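Local coordinates for francisella virulence factor (Francisella novicida, PDB 5EVF), which is a virulence factor of Francisella whose molecular function is not known, at residues Asn30-Tyr33 against Gln34-Gln38; Gln89-Glu92 against Leu93-Val96. All coordinates share one frame; numbering follows the deposited sequence.

Contact 1 of 2, residues Asn30-Tyr33 against Gln34-Gln38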
ATOM      1  N   ASN A  30      -5.037   3.228  -9.613  1.00 14.83           N
ATOM      2  CA  ASN A  30      -5.625   1.924  -9.300  1.00 15.25           C
ATOM      3  C   ASN A  30      -4.923   0.797 -10.057  1.00 15.62           C
ATOM      4  O   ASN A  30      -4.739   0.871 -11.279  1.00 18.64           O
ATOM      5  CB  ASN A  30      -7.109   1.908  -9.658  1.00 15.25           C
ATOM      6  CG  ASN A  30      -7.904   2.924  -8.912  1.00 15.17           C
ATOM      7  OD1 ASN A  30      -7.456   3.492  -7.903  1.00 17.45           O
ATOM      8  ND2 ASN A  30      -9.133   3.157  -9.389  1.00 20.11           N
ATOM      9  N   LEU A  31      -4.582  -0.270  -9.336  1.00 11.11           N
ATOM     10  CA  LEU A  31      -4.034  -1.483  -9.933  1.00 11.78           C
ATOM     11  C   LEU A  31      -5.205  -2.284 -10.486  1.00 20.93           C
ATOM     12  O   LEU A  31      -5.975  -2.861  -9.718  1.00 18.77           O
ATOM     13  CB  LEU A  31      -3.277  -2.306  -8.894  1.00 15.48           C
ATOM     14  CG  LEU A  31      -2.566  -3.569  -9.387  1.00 15.16           C
ATOM     15  CD1 LEU A  31      -1.386  -3.225 -10.290  1.00 19.20           C
ATOM     16  CD2 LEU A  31      -2.117  -4.447  -8.210  1.00 14.70           C
ATOM     17  N   GLN A  32      -5.346  -2.331 -11.809  1.00 20.02           N
ATOM     18  CA  GLN A  32      -6.490  -2.992 -12.428  1.00 24.14           C
ATOM     19  C   GLN A  32      -6.170  -4.315 -13.105  1.00 30.98           C
ATOM     20  O   GLN A  32      -7.021  -5.202 -13.118  1.00 36.46           O
ATOM     21  CB  GLN A  32      -7.141  -2.069 -13.461  1.00 27.00           C
ATOM     22  CG  GLN A  32      -7.645  -0.770 -12.879  1.00 30.53           C
ATOM     23  CD  GLN A  32      -8.302   0.090 -13.926  1.00 45.08           C
ATOM     24  OE1 GLN A  32      -8.078  -0.100 -15.121  1.00 49.83           O
ATOM     25  NE2 GLN A  32      -9.128   1.034 -13.489  1.00 51.11           N
ATOM     26  N   TYR A  33      -4.977  -4.477 -13.669  1.00 33.81           N
ATOM     27  CA  TYR A  33      -4.659  -5.642 -14.480  1.00 34.70           C
ATOM     28  C   TYR A  33      -3.307  -6.209 -14.081  1.00 36.60           C
ATOM     29  O   TYR A  33      -2.441  -5.490 -13.579  1.00 31.48           O
ATOM     30  CB  TYR A  33      -4.638  -5.291 -15.972  1.00 35.26           C
ATOM     31  CG  TYR A  33      -5.868  -4.567 -16.456  1.00 36.09           C
ATOM     32  CD1 TYR A  33      -7.040  -5.260 -16.721  1.00 41.50           C
ATOM     33  CD2 TYR A  33      -5.854  -3.192 -16.666  1.00 38.16           C
ATOM     34  CE1 TYR A  33      -8.167  -4.607 -17.173  1.00 46.70           C
ATOM     35  CE2 TYR A  33      -6.979  -2.528 -17.116  1.00 40.94           C
ATOM     36  CZ  TYR A  33      -8.134  -3.243 -17.367  1.00 46.64           C
ATOM     37  OH  TYR A  33      -9.263  -2.598 -17.816  1.00 52.06           O
ATOM     38  N   GLN A  34      -3.133  -7.510 -14.330  1.00 40.18           N
ATOM     39  CA  GLN A  34      -1.831  -8.148 -14.142  1.00 47.92           C
ATOM     40  C   GLN A  34      -0.726  -7.385 -14.862  1.00 40.62           C
ATOM     41  O   GLN A  34       0.350  -7.141 -14.301  1.00 38.11           O
ATOM     42  CB  GLN A  34      -1.885  -9.591 -14.647  1.00 59.01           C
ATOM     43  CG  GLN A  34      -0.584 -10.126 -15.096  1.00 67.36           C
ATOM     44  CD  GLN A  34      -0.699 -11.022 -16.208  1.00 75.32           C
ATOM     45  OE1 GLN A  34      -1.730 -11.371 -16.572  1.00 78.73           O
ATOM     46  NE2 GLN A  34       0.363 -11.387 -16.767  1.00 77.04           N
ATOM     47  N   SER A  35      -0.984  -6.996 -16.112  1.00 34.42           N
ATOM     48  CA  SER A  35       0.014  -6.301 -16.915  1.00 38.32           C
ATOM     49  C   SER A  35       0.385  -4.939 -16.343  1.00 32.80           C
ATOM     50  O   SER A  35       1.429  -4.391 -16.715  1.00 35.84           O
ATOM     51  CB  SER A  35      -0.499  -6.137 -18.344  1.00 41.55           C
ATOM     52  OG  SER A  35      -1.671  -5.343 -18.366  1.00 43.53           O
ATOM     53  N   ASP A  36      -0.444  -4.376 -15.459  1.00 32.39           N
ATOM     54  CA  ASP A  36      -0.108  -3.110 -14.817  1.00 29.13           C
ATOM     55  C   ASP A  36       1.172  -3.191 -14.000  1.00 26.56           C
ATOM     56  O   ASP A  36       1.779  -2.152 -13.730  1.00 25.04           O
ATOM     57  CB  ASP A  36      -1.233  -2.640 -13.880  1.00 21.86           C
ATOM     58  CG  ASP A  36      -2.425  -2.076 -14.617  1.00 30.89           C
ATOM     59  OD1 ASP A  36      -2.307  -1.774 -15.823  1.00 30.57           O
ATOM     60  OD2 ASP A  36      -3.487  -1.915 -13.975  1.00 26.54           O
ATOM     61  N   THR A  37       1.574  -4.384 -13.553  1.00 25.97           N
ATOM     62  CA  THR A  37       2.774  -4.477 -12.729  1.00 22.01           C
ATOM     63  C   THR A  37       4.059  -4.374 -13.541  1.00 23.45           C
ATOM     64  O   THR A  37       5.122  -4.151 -12.957  1.00 24.60           O
ATOM     65  CB  THR A  37       2.797  -5.784 -11.938  1.00 24.16           C
ATOM     66  OG1 THR A  37       2.927  -6.886 -12.842  1.00 29.69           O
ATOM     67  CG2 THR A  37       1.530  -5.935 -11.107  1.00 25.48           C
ATOM     68  N   GLN A  38       3.985  -4.536 -14.862  1.00 24.94           N
ATOM     69  CA  GLN A  38       5.173  -4.522 -15.709  1.00 29.23           C
ATOM     70  C   GLN A  38       6.015  -3.267 -15.494  1.00 27.43           C
ATOM     71  O   GLN A  38       5.521  -2.142 -15.591  1.00 25.71           O
ATOM     72  CB  GLN A  38       4.758  -4.623 -17.177  1.00 38.46           C
ATOM     73  CG  GLN A  38       5.891  -4.368 -18.151  1.00 48.50           C
ATOM     74  CD  GLN A  38       5.411  -4.284 -19.586  1.00 60.33           C
ATOM     75  OE1 GLN A  38       4.892  -5.256 -20.135  1.00 66.41           O
ATOM     76  NE2 GLN A  38       5.578  -3.116 -20.199  1.00 60.93           N
TER
HETATM   77  O   HOH W   1      -4.760  -0.052 -15.389  1.00 42.85           O

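Contact 2 of 2, residues Gln89-Glu92 against Leu93-Val96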
ATOM      1  N   GLN A  89     -14.754 -15.047   6.986  1.00 35.95           N
ATOM      2  CA  GLN A  89     -15.485 -14.127   7.845  1.00 42.01           C
ATOM      3  C   GLN A  89     -14.575 -13.019   8.356  1.00 39.79           C
ATOM      4  O   GLN A  89     -13.511 -13.284   8.919  1.00 45.81           O
ATOM      5  CB  GLN A  89     -16.087 -14.893   9.024  1.00 48.32           C
ATOM      6  CG  GLN A  89     -16.947 -14.038   9.922  1.00 56.82           C
ATOM      7  CD  GLN A  89     -18.182 -13.538   9.208  1.00 62.34           C
ATOM      8  OE1 GLN A  89     -18.987 -14.329   8.713  1.00 61.69           O
ATOM      9  NE2 GLN A  89     -18.329 -12.221   9.127  1.00 63.26           N
ATOM     10  N   ILE A  90     -14.993 -11.774   8.157  1.00 34.73           N
ATOM     11  CA  ILE A  90     -14.286 -10.640   8.741  1.00 35.36           C
ATOM     12  C   ILE A  90     -14.728 -10.483  10.188  1.00 39.64           C
ATOM     13  O   ILE A  90     -15.922 -10.567  10.498  1.00 37.49           O
ATOM     14  CB  ILE A  90     -14.548  -9.356   7.934  1.00 35.00           C
ATOM     15  CG1 ILE A  90     -13.946  -9.462   6.535  1.00 28.70           C
ATOM     16  CG2 ILE A  90     -13.965  -8.142   8.644  1.00 34.42           C
ATOM     17  CD1 ILE A  90     -14.304  -8.283   5.641  1.00 31.38           C
ATOM     18  N   ASN A  91     -13.766 -10.274  11.083  1.00 37.36           N
ATOM     19  CA  ASN A  91     -14.056  -9.989  12.484  1.00 43.63           C
ATOM     20  C   ASN A  91     -13.044  -8.963  12.980  1.00 38.61           C
ATOM     21  O   ASN A  91     -12.239  -8.429  12.209  1.00 29.87           O
ATOM     22  CB  ASN A  91     -14.040 -11.276  13.319  1.00 43.88           C
ATOM     23  CG  ASN A  91     -12.757 -12.065  13.151  1.00 47.44           C
ATOM     24  OD1 ASN A  91     -11.660 -11.542  13.339  1.00 42.37           O
ATOM     25  ND2 ASN A  91     -12.892 -13.333  12.787  1.00 52.75           N
ATOM     26  N   GLU A  92     -13.072  -8.706  14.293  1.00 39.23           N
ATOM     27  CA  GLU A  92     -12.197  -7.686  14.864  1.00 34.01           C
ATOM     28  C   GLU A  92     -10.722  -8.043  14.696  1.00 35.98           C
ATOM     29  O   GLU A  92      -9.876  -7.146  14.587  1.00 39.83           O
ATOM     30  CB  GLU A  92     -12.541  -7.467  16.341  1.00 38.43           C
ATOM     31  CG  GLU A  92     -14.008  -7.098  16.582  1.00 48.85           C
ATOM     32  CD  GLU A  92     -14.208  -6.131  17.743  1.00 63.32           C
ATOM     33  OE1 GLU A  92     -14.931  -5.126  17.563  1.00 65.63           O
ATOM     34  OE2 GLU A  92     -13.652  -6.380  18.837  1.00 68.35           O
ATOM     35  N   LEU A  93     -10.396  -9.331  14.640  1.00 34.60           N
ATOM     36  CA  LEU A  93      -9.015  -9.761  14.456  1.00 37.68           C
ATOM     37  C   LEU A  93      -8.606  -9.832  12.993  1.00 35.57           C
ATOM     38  O   LEU A  93      -7.464 -10.201  12.701  1.00 33.59           O
ATOM     39  CB  LEU A  93      -8.790 -11.127  15.114  1.00 40.65           C
ATOM     40  CG  LEU A  93      -8.973 -11.178  16.632  1.00 45.94           C
ATOM     41  CD1 LEU A  93      -9.215 -12.605  17.092  1.00 40.13           C
ATOM     42  CD2 LEU A  93      -7.763 -10.586  17.337  1.00 47.54           C
ATOM     43  N   SER A  94      -9.507  -9.501  12.075  1.00 33.60           N
ATOM     44  CA  SER A  94      -9.166  -9.486  10.664  1.00 29.80           C
ATOM     45  C   SER A  94      -8.276  -8.291  10.339  1.00 23.98           C
ATOM     46  O   SER A  94      -8.174  -7.326  11.104  1.00 25.12           O
ATOM     47  CB  SER A  94     -10.430  -9.438   9.805  1.00 22.03           C
ATOM     48  OG  SER A  94     -11.169 -10.640   9.949  1.00 27.38           O
ATOM     49  N   SER A  95      -7.641  -8.363   9.178  1.00 21.72           N
ATOM     50  CA  SER A  95      -6.858  -7.258   8.650  1.00 19.41           C
ATOM     51  C   SER A  95      -7.316  -6.920   7.244  1.00 21.71           C
ATOM     52  O   SER A  95      -7.626  -7.809   6.446  1.00 26.11           O
ATOM     53  CB  SER A  95      -5.364  -7.593   8.627  1.00 28.06           C
ATOM     54  OG  SER A  95      -4.834  -7.562   9.939  1.00 35.37           O
ATOM     55  N   VAL A  96      -7.337  -5.629   6.949  1.00 16.27           N
ATOM     56  CA  VAL A  96      -7.477  -5.121   5.593  1.00 14.68           C
ATOM     57  C   VAL A  96      -6.079  -4.808   5.100  1.00 13.64           C
ATOM     58  O   VAL A  96      -5.288  -4.200   5.826  1.00 13.71           O
ATOM     59  CB  VAL A  96      -8.365  -3.867   5.560  1.00 18.80           C
ATOM     60  CG1 VAL A  96      -8.355  -3.252   4.172  1.00 21.22           C
ATOM     61  CG2 VAL A  96      -9.777  -4.224   5.983  1.00 23.53           C
TER

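Contact 1 of 2, residues Asn30-Tyr33 against Gln34-Gln38
D36 turns its side chain back onto Q32 and Y33, and its OD2 accepts from the backbone N of both. Its CB lies 3.1 Å from Y33 O and 3.6 Å from CD1 of L31. L31 and D36 run past each other in opposite directions. With chi1 at -75°, CG of D36 sits beside its own backbone N, 3.6 Å from both N and O of Y33. OD1 comes in at the ring edge of Y33, 3.9 Å from CD2, with the ring and carboxylate planes 73° apart. OD2 takes two backbone bonds. The N of Q32 meets it at 2.9 Å, nearly in line with the C-O bond. The N of Y33 meets it at 3.0 Å from above the carboxylate plane. A water 2.7 Å from OD2 donates to it as well, and gives a weak bond to OE1 of Q32. D36 N donates in return to Y33 O, so both side chain and backbone hold D36 to the preceding loop. This loop follows strand 27-30. L31 is backbone-bonded to Y81 of strand 78-84, and D36 O accepts from K80 NZ. Three donors on OD2 would be expected to stabilise the charged carboxylate, consistent with an ionised D36 that fixes the bend.

Contact 2 of 2, residues Gln89-Glu92 against Leu93-Val96
N91 and S94 face each other across a type I beta turn. The S94 side chain bonds to the N91 backbone, and the N91 side chain makes a weak bond to L93 N inside the turn. In S94, chi1 of -66° sets OG beside its own backbone N. There it accepts from N91 N at 2.9 Å, nearly straight at 168°. The turn bond runs the other way, from S94 N to N91 O at 2.9 Å, with the donor above the carbonyl plane. The N91 side chain folds over the turn: chi1 of 53° sets CG between its own N and carbonyl carbon. This brings OD1 to L93 N at 2.9 Å, a weak bond bent to 128°, in the manner of an Asx turn. L93 CB lies 3.4 Å from the same OD1. CG2 of I90 lies 3.9 Å from CB of S94. The turn leads from the loop after strand 78-84 into strand 95-103. Backbone bonds between E92 and S51 and between S94 and V50 join it to the loop that follows strand 42-49. I90 rests on F56, at the start of helix 56-73.

In the fold
Both contacts are local and lie at the surface, in loops beside the mixed sheet, with centres 26 Å apart and no touch between them. Contact 1 follows the edge strand 27-30 and leans on strands 78-84 and 95-103. Contact 2 leads into strand 95-103 and meets helix 56-73 and the loop after strand 42-49. Strand 95-103 is thus common to both. Their chemistry differs. In contact 1 a carboxylate gathers two backbone N-H groups and a water, and leucine and threonine methyls add apolar contact. In contact 2 neutral hydroxyl and amide groups close the turn, and its serine is buried, whereas no touching residue of contact 1 is.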